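Local coordinates for protein carboxylesterase (Uncultured bacterium, PDB 5GMX) that hydrolyses carboxylic esters as a family VIII carboxylesterase with a beta-lactamase-like fold, and also shows hydrolytic activity toward oxyimino cephalosporins, at residues Asp134-Ala146 against Val163-Arg175. Sequence-based numbering, arbitrary orientation.
Sequences DLYDWDKLCAMLA and VVFGHIAGEVARR
A first torsion of -176° sends the indole of Trp-138 away from its backbone N, and one of -81° keeps the imidazole of His-167 beside its own, so that the indole's six-membered ring and the imidazole form an offset stack, centroids 4.3 Å apart and planes 27° from parallel. The indole is a knob among His-167, Gly-170, Glu-171 and Arg-174 of helix 165-175; the imidazole fills a hole drawn from two helices, Leu-135 on 132-136 and Trp-138, Leu-141 and Cys-142 on 138-146, a methyl of Leu-141 closing its second face. In its ring plane, Trp-138 NE1 donates almost straight to Glu-171 OE1 (2.9 Å), reaching the oxygen on its anti side but tilted out of the carboxylate plane; Arg-174 NH1 takes the syn lone pair of Glu-171 OE1 at 2.8 Å. Glu-171 OE2 is bridged to Arg-175 NE, and a water links it to Asp-139, fixing the carboxylate from several directions. Another water joins His-167 NE2 to Leu-135 O. Farther along, Leu-145 CD1 lies against Val-164 CB (3.6 Å) and Ile-168. Helices 138-146 and 165-175 thus cross almost perpendicularly within the helical part of this beta-lactamase-type fold, with helix 256-260 against Leu-135 and helices 72-86 and 113-117 packing on helix 165-175.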
# COMPACT_ATOMS: atom_id res chain seq x y z
N ASP A 134 18.91 10.52 -0.17
CA ASP A 134 19.26 9.34 -0.95
C ASP A 134 17.99 8.63 -1.39
O ASP A 134 17.89 8.16 -2.53
CB ASP A 134 20.14 8.39 -0.14
CG ASP A 134 21.45 9.03 0.27
OD1 ASP A 134 22.04 9.76 -0.56
OD2 ASP A 134 21.88 8.80 1.42
N LEU A 135 17.02 8.57 -0.49
CA LEU A 135 15.73 7.98 -0.81
C LEU A 135 15.05 8.73 -1.95
O LEU A 135 14.37 8.12 -2.79
CB LEU A 135 14.82 8.00 0.42
CG LEU A 135 14.26 6.67 0.92
CD1 LEU A 135 15.39 5.66 1.09
CD2 LEU A 135 13.52 6.88 2.23
N TYR A 136 15.26 10.04 -2.01
CA TYR A 136 14.56 10.84 -3.02
C TYR A 136 15.21 10.75 -4.41
O TYR A 136 14.59 11.11 -5.40
CB TYR A 136 14.45 12.30 -2.57
CG TYR A 136 13.84 12.45 -1.19
CD1 TYR A 136 13.01 11.47 -0.67
CD2 TYR A 136 14.08 13.58 -0.42
CE1 TYR A 136 12.45 11.60 0.58
CE2 TYR A 136 13.52 13.72 0.83
CZ TYR A 136 12.71 12.72 1.33
OH TYR A 136 12.15 12.84 2.58
N ASP A 137 16.43 10.24 -4.48
CA ASP A 137 17.11 10.09 -5.76
C ASP A 137 16.85 8.70 -6.33
O ASP A 137 17.56 7.74 -6.02
CB ASP A 137 18.61 10.34 -5.62
CG ASP A 137 19.34 10.44 -6.97
OD1 ASP A 137 18.87 9.85 -7.97
OD2 ASP A 137 20.38 11.12 -7.02
N TRP A 138 15.83 8.60 -7.18
CA TRP A 138 15.31 7.32 -7.66
C TRP A 138 16.35 6.42 -8.34
O TRP A 138 16.56 5.26 -7.94
CB TRP A 138 14.15 7.55 -8.62
CG TRP A 138 13.51 6.28 -9.07
CD1 TRP A 138 13.90 5.49 -10.12
CD2 TRP A 138 12.38 5.63 -8.48
NE1 TRP A 138 13.07 4.40 -10.22
CE2 TRP A 138 12.13 4.46 -9.23
CE3 TRP A 138 11.55 5.93 -7.40
CZ2 TRP A 138 11.08 3.59 -8.93
CZ3 TRP A 138 10.50 5.07 -7.10
CH2 TRP A 138 10.28 3.91 -7.86
N ASP A 139 16.98 6.95 -9.38
CA ASP A 139 17.91 6.18 -10.19
C ASP A 139 19.13 5.73 -9.40
O ASP A 139 19.66 4.64 -9.61
CB ASP A 139 18.34 6.99 -11.41
CG ASP A 139 17.17 7.33 -12.32
OD1 ASP A 139 16.20 6.53 -12.36
OD2 ASP A 139 17.21 8.39 -12.99
N LYS A 140 19.58 6.58 -8.48
CA LYS A 140 20.74 6.29 -7.66
C LYS A 140 20.45 5.16 -6.66
O LYS A 140 21.23 4.22 -6.50
CB LYS A 140 21.21 7.55 -6.95
CG LYS A 140 22.46 7.38 -6.12
CD LYS A 140 22.93 8.72 -5.58
CE LYS A 140 23.84 8.56 -4.38
NZ LYS A 140 25.13 7.94 -4.80
N LEU A 141 19.31 5.27 -5.98
CA LEU A 141 18.90 4.23 -5.04
C LEU A 141 18.71 2.89 -5.75
O LEU A 141 19.15 1.85 -5.26
CB LEU A 141 17.61 4.62 -4.32
CG LEU A 141 17.23 3.66 -3.20
CD1 LEU A 141 18.23 3.77 -2.06
CD2 LEU A 141 15.82 3.94 -2.71
N CYS A 142 18.07 2.93 -6.92
CA CYS A 142 17.84 1.72 -7.71
C CYS A 142 19.16 1.09 -8.17
O CYS A 142 19.30 -0.14 -8.16
CB CYS A 142 16.94 2.04 -8.92
SG CYS A 142 15.19 2.32 -8.45
N ALA A 143 20.11 1.93 -8.59
CA ALA A 143 21.44 1.45 -9.01
C ALA A 143 22.12 0.76 -7.85
O ALA A 143 22.67 -0.33 -8.00
CB ALA A 143 22.31 2.59 -9.54
N MSE A 144 22.08 1.39 -6.68
CA MSE A 144 22.62 0.78 -5.47
C MSE A 144 21.99 -0.58 -5.14
O MSE A 144 22.70 -1.55 -4.83
CB MSE A 144 22.43 1.72 -4.30
CG MSE A 144 22.64 1.09 -2.94
SE MSE A 144 22.36 2.43 -1.55
CE MSE A 144 23.60 3.80 -2.21
N LEU A 145 20.66 -0.67 -5.19
CA LEU A 145 19.99 -1.93 -4.88
C LEU A 145 20.31 -3.03 -5.89
O LEU A 145 20.49 -4.18 -5.50
CB LEU A 145 18.47 -1.75 -4.79
CG LEU A 145 18.03 -0.94 -3.57
CD1 LEU A 145 16.54 -0.68 -3.61
CD2 LEU A 145 18.44 -1.67 -2.29
N ALA A 146 20.37 -2.69 -7.17
CA ALA A 146 20.70 -3.70 -8.19
C ALA A 146 22.10 -4.28 -7.98
O ALA A 146 22.35 -5.44 -8.29
CB ALA A 146 20.58 -3.11 -9.59
N VAL A 163 11.10 -0.57 3.09
CA VAL A 163 11.07 0.77 2.50
C VAL A 163 11.34 0.70 1.00
O VAL A 163 10.71 1.42 0.23
CB VAL A 163 12.09 1.71 3.18
CG1 VAL A 163 12.06 3.10 2.52
CG2 VAL A 163 11.82 1.82 4.68
N VAL A 164 12.27 -0.15 0.60
CA VAL A 164 12.74 -0.16 -0.78
C VAL A 164 11.87 -0.98 -1.75
O VAL A 164 12.14 -1.00 -2.95
CB VAL A 164 14.20 -0.70 -0.86
CG1 VAL A 164 15.12 0.13 0.02
CG2 VAL A 164 14.26 -2.16 -0.47
N PHE A 165 10.83 -1.65 -1.24
CA PHE A 165 9.93 -2.45 -2.10
C PHE A 165 9.40 -1.64 -3.28
O PHE A 165 9.36 -2.12 -4.42
CB PHE A 165 8.75 -3.00 -1.28
CG PHE A 165 7.70 -3.72 -2.10
CD1 PHE A 165 7.84 -5.06 -2.39
CD2 PHE A 165 6.56 -3.06 -2.53
CE1 PHE A 165 6.88 -5.73 -3.14
CE2 PHE A 165 5.59 -3.73 -3.27
CZ PHE A 165 5.75 -5.07 -3.57
N GLY A 166 8.99 -0.40 -3.00
CA GLY A 166 8.43 0.48 -4.00
C GLY A 166 9.41 0.80 -5.11
O GLY A 166 9.03 0.90 -6.27
N HIS A 167 10.68 0.94 -4.75
CA HIS A 167 11.72 1.23 -5.73
C HIS A 167 12.02 0.05 -6.66
O HIS A 167 12.18 0.25 -7.86
CB HIS A 167 13.02 1.65 -5.04
CG HIS A 167 13.03 3.09 -4.62
ND1 HIS A 167 12.43 3.53 -3.46
CD2 HIS A 167 13.54 4.19 -5.22
CE1 HIS A 167 12.59 4.84 -3.35
NE2 HIS A 167 13.26 5.27 -4.41
N ILE A 168 12.11 -1.16 -6.12
CA ILE A 168 12.46 -2.30 -6.97
C ILE A 168 11.26 -2.72 -7.84
O ILE A 168 11.41 -2.95 -9.06
CB ILE A 168 13.00 -3.49 -6.14
CG1 ILE A 168 12.01 -3.90 -5.04
CG2 ILE A 168 14.34 -3.12 -5.51
CD1 ILE A 168 12.56 -4.93 -4.07
N ALA A 169 10.09 -2.80 -7.21
CA ALA A 169 8.86 -3.08 -7.96
C ALA A 169 8.65 -2.03 -9.05
O ALA A 169 8.45 -2.33 -10.24
CB ALA A 169 7.66 -3.13 -7.01
N GLY A 170 8.76 -0.78 -8.61
CA GLY A 170 8.55 0.37 -9.47
C GLY A 170 9.54 0.44 -10.62
O GLY A 170 9.19 0.86 -11.72
N GLU A 171 10.79 0.05 -10.36
CA GLU A 171 11.80 0.11 -11.40
C GLU A 171 11.53 -0.95 -12.45
O GLU A 171 11.78 -0.73 -13.64
CB GLU A 171 13.21 -0.02 -10.83
CG GLU A 171 14.33 0.10 -11.87
CD GLU A 171 14.36 1.45 -12.61
OE1 GLU A 171 13.59 2.37 -12.26
OE2 GLU A 171 15.17 1.58 -13.55
N VAL A 172 11.03 -2.11 -12.03
CA VAL A 172 10.60 -3.07 -13.05
C VAL A 172 9.50 -2.47 -13.94
O VAL A 172 9.58 -2.51 -15.20
CB VAL A 172 10.10 -4.38 -12.41
CG1 VAL A 172 9.49 -5.29 -13.47
CG2 VAL A 172 11.25 -5.07 -11.70
N ALA A 173 8.52 -1.87 -13.26
CA ALA A 173 7.42 -1.20 -13.96
C ALA A 173 7.89 -0.15 -14.96
O ALA A 173 7.38 -0.06 -16.07
CB ALA A 173 6.47 -0.57 -12.95
N ARG A 174 8.88 0.65 -14.55
CA ARG A 174 9.41 1.72 -15.38
C ARG A 174 10.19 1.15 -16.55
O ARG A 174 10.13 1.70 -17.65
CB ARG A 174 10.32 2.65 -14.57
CG ARG A 174 9.61 3.49 -13.52
CD ARG A 174 10.56 4.47 -12.85
NE ARG A 174 11.05 5.50 -13.77
CZ ARG A 174 12.32 5.61 -14.17
NH1 ARG A 174 13.24 4.76 -13.72
NH2 ARG A 174 12.68 6.58 -15.00
N ARG A 175 10.91 0.06 -16.31
CA ARG A 175 11.73 -0.52 -17.37
C ARG A 175 10.88 -1.10 -18.49
O ARG A 175 11.25 -0.96 -19.67
CB ARG A 175 12.66 -1.62 -16.85
CG ARG A 175 13.76 -1.15 -15.91
CD ARG A 175 14.79 -0.29 -16.61
NE ARG A 175 15.78 0.21 -15.65
CZ ARG A 175 17.09 0.00 -15.74
NH1 ARG A 175 17.58 -0.69 -16.76
NH2 ARG A 175 17.90 0.51 -14.82
O HOH W 1 12.82 8.12 -5.00
O HOH W 2 15.03 7.32 -15.29
O HOH W 3 16.72 3.62 -13.12